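Local coordinates for membrane protein (Acinetobacter baumannii AB307-0294, PDB 5DL5) that probably forms an outer-membrane beta-barrel channel of the OprD porin family, through which small molecules, among them antibiotics, are likely taken up into the cell, at residues Ile32-Gly37 / Val53-Ile58; Asp79-Ile84 / Arg141-Tyr146. One frame throughout, in Å; residues are numbered along the deposited sequence.

Interaction 1 (Ile32-Gly37 / Val53-Ile58). With C8E ((hydroxyethyloxy)tri(ethyloxy)octane), chain C.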
loop_
_atom_site.group_PDB
_atom_site.type_symbol
_atom_site.label_atom_id
_atom_site.label_comp_id
_atom_site.label_asym_id
_atom_site.label_seq_id
_atom_site.Cartn_x
_atom_site.Cartn_y
_atom_site.Cartn_z
ATOM N N ILE A 32 -1.582 7.566 19.149
ATOM C CA ILE A 32 -2.236 6.261 19.037
ATOM C C ILE A 32 -3.411 6.412 18.072
ATOM O O ILE A 32 -4.200 7.333 18.187
ATOM C CB ILE A 32 -2.828 5.798 20.375
ATOM C CG1 ILE A 32 -1.807 5.732 21.375
ATOM C CG2 ILE A 32 -3.394 4.377 20.351
ATOM C CD1 ILE A 32 -2.337 5.252 22.712
ATOM N N LEU A 33 -3.578 5.452 17.216
ATOM C CA LEU A 33 -4.722 5.428 16.350
ATOM C C LEU A 33 -5.499 4.258 16.793
ATOM O O LEU A 33 -4.987 3.131 16.723
ATOM C CB LEU A 33 -4.217 5.189 14.894
ATOM C CG LEU A 33 -5.365 4.866 13.903
ATOM C CD1 LEU A 33 -6.393 5.990 14.027
ATOM C CD2 LEU A 33 -4.843 4.751 12.453
ATOM N N PHE A 34 -6.723 4.476 17.233
ATOM C CA PHE A 34 -7.658 3.345 17.443
ATOM C C PHE A 34 -8.474 3.025 16.204
ATOM O O PHE A 34 -9.160 3.843 15.708
ATOM C CB PHE A 34 -8.579 3.680 18.573
ATOM C CG PHE A 34 -7.873 3.898 19.858
ATOM C CD1 PHE A 34 -7.530 2.815 20.623
ATOM C CD2 PHE A 34 -7.557 5.161 20.289
ATOM C CE1 PHE A 34 -6.937 2.968 21.858
ATOM C CE2 PHE A 34 -6.982 5.351 21.559
ATOM C CZ PHE A 34 -6.644 4.242 22.342
ATOM N N ARG A 35 -8.389 1.818 15.703
ATOM C CA ARG A 35 -9.042 1.519 14.452
ATOM C C ARG A 35 -9.939 0.337 14.639
ATOM O O ARG A 35 -9.489 -0.714 15.177
ATOM C CB ARG A 35 -7.995 1.138 13.409
ATOM C CG ARG A 35 -8.626 0.584 12.164
ATOM C CD ARG A 35 -7.554 0.471 11.106
ATOM N NE ARG A 35 -7.328 1.709 10.432
ATOM C CZ ARG A 35 -6.226 1.992 9.772
ATOM N NH1 ARG A 35 -5.209 1.076 9.684
ATOM N NH2 ARG A 35 -6.152 3.195 9.161
ATOM N N THR A 36 -11.209 0.523 14.322
ATOM C CA THR A 36 -12.148 -0.589 14.291
ATOM C C THR A 36 -12.362 -0.916 12.800
ATOM O O THR A 36 -12.762 -0.040 11.999
ATOM C CB THR A 36 -13.492 -0.185 14.916
ATOM O OG1 THR A 36 -13.296 0.603 16.092
ATOM C CG2 THR A 36 -14.364 -1.370 15.227
ATOM N N GLY A 37 -12.208 -2.179 12.452
ATOM C CA GLY A 37 -12.500 -2.606 11.057
ATOM C C GLY A 37 -13.395 -3.808 10.848
ATOM O O GLY A 37 -13.546 -4.678 11.686
ATOM N N VAL A 53 -13.675 -9.039 11.490
ATOM C CA VAL A 53 -14.007 -7.859 12.317
ATOM C C VAL A 53 -13.039 -7.820 13.490
ATOM O O VAL A 53 -12.784 -8.897 14.128
ATOM C CB VAL A 53 -15.458 -7.832 12.835
ATOM C CG1 VAL A 53 -15.775 -6.458 13.427
ATOM C CG2 VAL A 53 -16.482 -8.192 11.754
ATOM N N ALA A 54 -12.479 -6.602 13.767
ATOM C CA ALA A 54 -11.411 -6.411 14.726
ATOM C C ALA A 54 -11.203 -4.948 15.189
ATOM O O ALA A 54 -11.760 -4.021 14.576
ATOM C CB ALA A 54 -10.113 -7.017 14.174
ATOM N N GLN A 55 -10.564 -4.786 16.370
ATOM C CA GLN A 55 -10.238 -3.511 16.966
ATOM C C GLN A 55 -8.745 -3.470 17.195
ATOM O O GLN A 55 -8.185 -4.458 17.720
ATOM C CB GLN A 55 -10.946 -3.352 18.300
ATOM C CG GLN A 55 -10.564 -2.083 19.056
ATOM C CD GLN A 55 -11.071 -0.832 18.407
ATOM O OE1 GLN A 55 -12.259 -0.788 18.060
ATOM N NE2 GLN A 55 -10.182 0.163 18.150
ATOM N N SER A 56 -8.106 -2.356 16.831
ATOM C CA SER A 56 -6.655 -2.209 17.000
ATOM C C SER A 56 -6.382 -0.950 17.695
ATOM O O SER A 56 -7.155 0.013 17.606
ATOM C CB SER A 56 -5.960 -2.075 15.619
ATOM O OG SER A 56 -6.037 -3.390 15.130
ATOM N N ALA A 57 -5.211 -0.926 18.314
ATOM C CA ALA A 57 -4.621 0.328 18.823
ATOM C C ALA A 57 -3.196 0.369 18.270
ATOM O O ALA A 57 -2.399 -0.513 18.553
ATOM C CB ALA A 57 -4.594 0.401 20.341
ATOM N N ILE A 58 -2.880 1.425 17.534
ATOM C CA ILE A 58 -1.599 1.449 16.781
ATOM C C ILE A 58 -0.819 2.601 17.359
ATOM O O ILE A 58 -1.294 3.727 17.336
ATOM C CB ILE A 58 -1.835 1.691 15.303
ATOM C CG1 ILE A 58 -2.742 0.524 14.725
ATOM C CG2 ILE A 58 -0.449 1.838 14.615
ATOM C CD1 ILE A 58 -3.623 0.955 13.574
HETATM C C8 C8E C . -0.942 -9.760 22.608
HETATM O O9 C8E C . -2.111 -9.218 23.215
HETATM C C10 C8E C . -2.713 -8.065 22.583
HETATM C C11 C8E C . -3.720 -7.384 23.502
HETATM O O12 C8E C . -4.153 -6.119 22.976
HETATM C C13 C8E C . -4.027 -5.010 23.887
HETATM C C14 C8E C . -4.676 -3.720 23.371
HETATM O O15 C8E C . -5.950 -4.045 22.851
HETATM C C16 C8E C . -6.480 -3.191 21.828
HETATM C C17 C8E C . -6.801 -1.843 22.405
HETATM O O18 C8E C . -7.839 -1.250 21.609
HETATM C C19 C8E C . -9.109 -1.364 22.268
HETATM C C20 C8E C . -9.621 -0.052 22.727
HETATM O O21 C8E C . -10.994 -0.308 23.007
HETATM O O HOH W 1 -11.481 2.573 16.693
#

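Interaction 2 (Asp79-Ile84 / Arg141-Tyr146). With C8E ((hydroxyethyloxy)tri(ethyloxy)octane), chain C; C8E ((hydroxyethyloxy)tri(ethyloxy)octane), chain D; C8E ((hydroxyethyloxy)tri(ethyloxy)octane), chain B.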
loop_
_atom_site.group_PDB
_atom_site.type_symbol
_atom_site.label_atom_id
_atom_site.label_comp_id
_atom_site.label_asym_id
_atom_site.label_seq_id
_atom_site.Cartn_x
_atom_site.Cartn_y
_atom_site.Cartn_z
ATOM N N ASP A 79 1.458 -2.307 17.836
ATOM C CA ASP A 79 0.006 -2.301 17.909
ATOM C C ASP A 79 -0.414 -3.443 18.763
ATOM O O ASP A 79 0.300 -4.462 18.926
ATOM C CB ASP A 79 -0.630 -2.411 16.473
ATOM C CG ASP A 79 0.147 -3.400 15.535
ATOM O OD1 ASP A 79 -0.064 -4.665 15.499
ATOM O OD2 ASP A 79 0.960 -2.849 14.723
ATOM N N GLY A 80 -1.609 -3.319 19.270
ATOM C CA GLY A 80 -2.253 -4.477 19.959
ATOM C C GLY A 80 -3.705 -4.511 19.466
ATOM O O GLY A 80 -4.311 -3.448 19.253
ATOM N N SER A 81 -4.229 -5.705 19.271
ATOM C CA SER A 81 -5.519 -5.844 18.655
ATOM C C SER A 81 -6.318 -6.984 19.229
ATOM O O SER A 81 -5.708 -7.891 19.832
ATOM C CB SER A 81 -5.364 -6.066 17.138
ATOM O OG SER A 81 -4.490 -5.129 16.568
ATOM N N PHE A 82 -7.635 -7.003 18.973
ATOM C CA PHE A 82 -8.399 -8.236 19.311
ATOM C C PHE A 82 -9.437 -8.451 18.229
ATOM O O PHE A 82 -9.922 -7.511 17.646
ATOM C CB PHE A 82 -8.942 -8.190 20.735
ATOM C CG PHE A 82 -9.772 -6.971 21.045
ATOM C CD1 PHE A 82 -9.176 -5.791 21.568
ATOM C CD2 PHE A 82 -11.141 -6.984 20.836
ATOM C CE1 PHE A 82 -9.980 -4.657 21.890
ATOM C CE2 PHE A 82 -11.904 -5.868 21.106
ATOM C CZ PHE A 82 -11.337 -4.719 21.679
ATOM N N LYS A 83 -9.826 -9.675 17.993
ATOM C CA LYS A 83 -10.900 -9.891 17.051
ATOM C C LYS A 83 -12.246 -9.515 17.748
ATOM O O LYS A 83 -12.316 -9.512 19.016
ATOM C CB LYS A 83 -10.928 -11.355 16.601
ATOM C CG LYS A 83 -11.366 -12.347 17.664
ATOM C CD LYS A 83 -11.313 -13.780 17.177
ATOM C CE LYS A 83 -11.994 -14.571 18.232
ATOM N NZ LYS A 83 -11.973 -15.944 17.733
ATOM N N ILE A 84 -13.269 -9.188 16.903
ATOM C CA ILE A 84 -14.627 -8.975 17.367
ATOM C C ILE A 84 -15.487 -10.075 16.781
ATOM O O ILE A 84 -15.717 -10.080 15.601
ATOM C CB ILE A 84 -15.111 -7.585 17.005
ATOM C CG1 ILE A 84 -14.240 -6.561 17.790
ATOM C CG2 ILE A 84 -16.602 -7.404 17.391
ATOM C CD1 ILE A 84 -14.349 -5.141 17.255
ATOM N N ARG A 141 -5.376 -2.302 6.156
ATOM C CA ARG A 141 -6.067 -3.377 6.951
ATOM C C ARG A 141 -6.129 -2.941 8.393
ATOM O O ARG A 141 -6.407 -1.738 8.636
ATOM C CB ARG A 141 -5.489 -4.819 6.742
ATOM C CG ARG A 141 -5.565 -5.276 5.291
ATOM C CD ARG A 141 -6.968 -5.462 4.753
ATOM N NE ARG A 141 -6.904 -6.017 3.398
ATOM C CZ ARG A 141 -6.725 -5.304 2.290
ATOM N NH1 ARG A 141 -6.598 -3.984 2.349
ATOM N NH2 ARG A 141 -6.624 -5.921 1.103
ATOM N N MET A 142 -5.886 -3.819 9.365
ATOM C CA MET A 142 -6.043 -3.364 10.776
ATOM C C MET A 142 -4.843 -2.596 11.320
ATOM O O MET A 142 -4.996 -1.592 12.065
ATOM C CB MET A 142 -6.368 -4.485 11.690
ATOM C CG MET A 142 -7.705 -5.134 11.478
ATOM S SD MET A 142 -9.152 -4.081 11.616
ATOM C CE MET A 142 -8.869 -3.308 13.223
ATOM N N VAL A 143 -3.685 -3.098 10.969
ATOM C CA VAL A 143 -2.432 -2.633 11.530
ATOM C C VAL A 143 -1.354 -2.565 10.411
ATOM O O VAL A 143 -1.413 -3.286 9.457
ATOM C CB VAL A 143 -1.938 -3.537 12.704
ATOM C CG1 VAL A 143 -2.894 -3.425 13.871
ATOM C CG2 VAL A 143 -1.846 -5.015 12.321
ATOM N N PRO A 144 -0.294 -1.777 10.645
ATOM C CA PRO A 144 0.742 -1.607 9.584
ATOM C C PRO A 144 1.677 -2.733 9.497
ATOM O O PRO A 144 1.954 -3.469 10.441
ATOM C CB PRO A 144 1.414 -0.257 9.913
ATOM C CG PRO A 144 0.947 0.104 11.333
ATOM C CD PRO A 144 -0.161 -0.814 11.755
ATOM N N GLU A 145 2.120 -2.939 8.298
ATOM C CA GLU A 145 3.209 -3.830 8.017
ATOM C C GLU A 145 4.538 -3.201 8.457
ATOM O O GLU A 145 4.717 -1.979 8.284
ATOM C CB GLU A 145 3.197 -4.135 6.500
ATOM C CG GLU A 145 4.366 -4.981 5.994
ATOM C CD GLU A 145 4.322 -5.215 4.494
ATOM O OE1 GLU A 145 3.471 -4.569 3.814
ATOM O OE2 GLU A 145 5.030 -6.184 4.082
ATOM N N TYR A 146 5.402 -4.002 9.107
ATOM C CA TYR A 146 6.689 -3.504 9.621
ATOM C C TYR A 146 7.845 -4.075 8.932
ATOM O O TYR A 146 7.921 -5.278 8.707
ATOM C CB TYR A 146 6.899 -3.741 11.180
ATOM C CG TYR A 146 5.817 -3.065 12.055
ATOM C CD1 TYR A 146 5.616 -1.728 11.997
ATOM C CD2 TYR A 146 4.958 -3.790 12.892
ATOM C CE1 TYR A 146 4.665 -1.089 12.743
ATOM C CE2 TYR A 146 3.986 -3.154 13.705
ATOM C CZ TYR A 146 3.826 -1.803 13.583
ATOM O OH TYR A 146 2.931 -1.023 14.306
HETATM C C8 C8E C . -0.942 -9.760 22.608
HETATM O O9 C8E C . -2.111 -9.218 23.215
HETATM C C10 C8E C . -2.713 -8.065 22.583
HETATM C C11 C8E C . -3.720 -7.384 23.502
HETATM O O12 C8E C . -4.153 -6.119 22.976
HETATM C C13 C8E C . -4.027 -5.010 23.887
HETATM C C14 C8E C . -4.676 -3.720 23.371
HETATM O O15 C8E C . -5.950 -4.045 22.851
HETATM C C16 C8E C . -6.480 -3.191 21.828
HETATM C C17 C8E C . -6.801 -1.843 22.405
HETATM O O18 C8E C . -7.839 -1.250 21.609
HETATM C C19 C8E C . -9.109 -1.364 22.268
HETATM C C20 C8E C . -9.621 -0.052 22.727
HETATM O O21 C8E C . -10.994 -0.308 23.007
HETATM C C1 C8E D . -6.427 -8.302 25.598
HETATM C C2 C8E D . -7.661 -8.329 24.723
HETATM C C3 C8E D . -8.784 -7.264 24.922
HETATM C C4 C8E D . -8.283 -5.871 25.180
HETATM C C5 C8E D . -9.251 -4.786 25.608
HETATM C C6 C8E D . -8.447 -3.723 26.353
HETATM C C7 C8E D . -8.905 -2.342 25.950
HETATM C C6 C8E B . -4.327 -16.110 4.182
HETATM C C7 C8E B . -5.688 -15.363 4.280
HETATM C C8 C8E B . -6.748 -15.727 3.213
HETATM O O9 C8E B . -7.607 -14.610 2.782
HETATM C C10 C8E B . -7.450 -14.471 1.373
HETATM C C11 C8E B . -6.226 -13.591 1.066
HETATM O O12 C8E B . -6.296 -13.032 -0.227
HETATM C C13 C8E B . -7.380 -12.131 -0.497
HETATM C C14 C8E B . -6.954 -10.704 -0.282
HETATM O O15 C8E B . -7.257 -9.829 -1.366
HETATM C C16 C8E B . -6.782 -10.156 -2.680
HETATM C C17 C8E B . -6.507 -8.801 -3.330
HETATM O O18 C8E B . -7.425 -7.858 -2.695
HETATM C C19 C8E B . -6.891 -6.544 -2.482
HETATM C C20 C8E B . -8.001 -5.650 -1.957
HETATM O O21 C8E B . -7.760 -4.214 -1.931
#

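Interaction 1 (Ile32-Gly37 / Val53-Ile58)
Phe34 and Ala57 meet on the outer face of an antiparallel beta hairpin in the wall of an OprD-type porin barrel, where a bound detergent lies against it. They form a non-hydrogen-bonded pair, and the small alanine suits its place: its CB lies 3.8 Å from Phe34 CE1 and also touches the ethylene-oxide chain of the detergent. Ile32 CG2 sits over one face of the phenyl ring, offset toward its rim. On the inner face Leu33 and Ile58 lie side by side, with Leu33 CD2 4.1 Å from Ile58 CD1; Leu33 CD2 also lies over one face of the Arg35 guanidinium, toward its rim, and Arg35 NE forms a salt bridge to Asp424 on the adjoining strand 416-428.

Paired backbone bonds join Leu33 with Ile58, Arg35 with Ser56 and Gly37 with Ala54. The shortest runs 2.7 Å from Ser56 N to Arg35 O.

Toward the polar edge the outer face changes character at Thr36 and Gln55. Gln55 leaves its strand with CG anti to the backbone N (chi1 175°), then bends at chi2 (69°), which folds the amide back across the hairpin, as glutamine's length allows. Thr36 OG1 donates to Gln55 OE1 at 2.6 Å, and Gln55 NE2 donates to Ser56 O at 3.1 Å. That carbonyl therefore takes two donors, Arg35 N and Gln55 NE2, from opposite faces of its plane. Threonine suits its place because its hydroxyl can also accept: a water donates to Thr36 OG1 at 2.7 Å and takes a bond from Gln55 NE2 at 3.1 Å.

Interaction 2 (Asp79-Ile84 / Arg141-Tyr146)
Two groups grip Asp79 OD2: Tyr146 OH, which donates to it at 2.7 Å, and Arg109 NH1 of the adjoining strand 106-118, in a salt bridge. The phenol meets OD2 on its anti side, 20° out of the carboxylate plane. The planes of the carboxylate and the ring are 14° apart, and OD2 lies at the ring's edge, 3.2 Å from Tyr146 CE2. A tyrosine suits this place because its long flat side chain carries a hydroxyl back to the strand. The neighbouring arginine would be expected to favour the charged form of Asp79.

Val143 packs across the aspartate at about a right angle, its CG1 3.5 Å from Asp79 CG; its branched, apolar side chain fills the place beside the aspartate's carbons and Ser81. With CG1 anti to the carbonyl carbon (chi1 -66°), the same methyl lies 3.6 Å from Ser81 OG, which is hydrogen-bonded to Ser56 OG. Pro144 O lies over the centre of the Tyr146 ring and accepts a hydrogen bond from Arg109.

Segment 141-146, a loop running into strand 146-148, is folded against the inner wall of the barrel, consistent with the inward-folded loops of porins, facing strand 70-83 between its neighbours 50-62 and 106-118.

How the interactions relate
Strands 50-62 and 70-83 are neighbours in the barrel wall, so interaction 1 and interaction 2 adjoin, their centres about 6 Å apart. Interaction 1 is partly buried and holds two successive strands together mainly through backbone bonds, with both apolar groups and a small polar cluster on its detergent side. Interaction 2 is smaller and wholly buried; it brings an inward-folded loop to the wall through side chains alone, with a carboxylate, a phenol and a valine. The serine-serine bond connects the two, and Ile58 CD1 packs against Met142 O. The same detergent lies along the outer side of both strands, reaching Ala57 and Gln55 in one and Gly80 and Phe82 in the other.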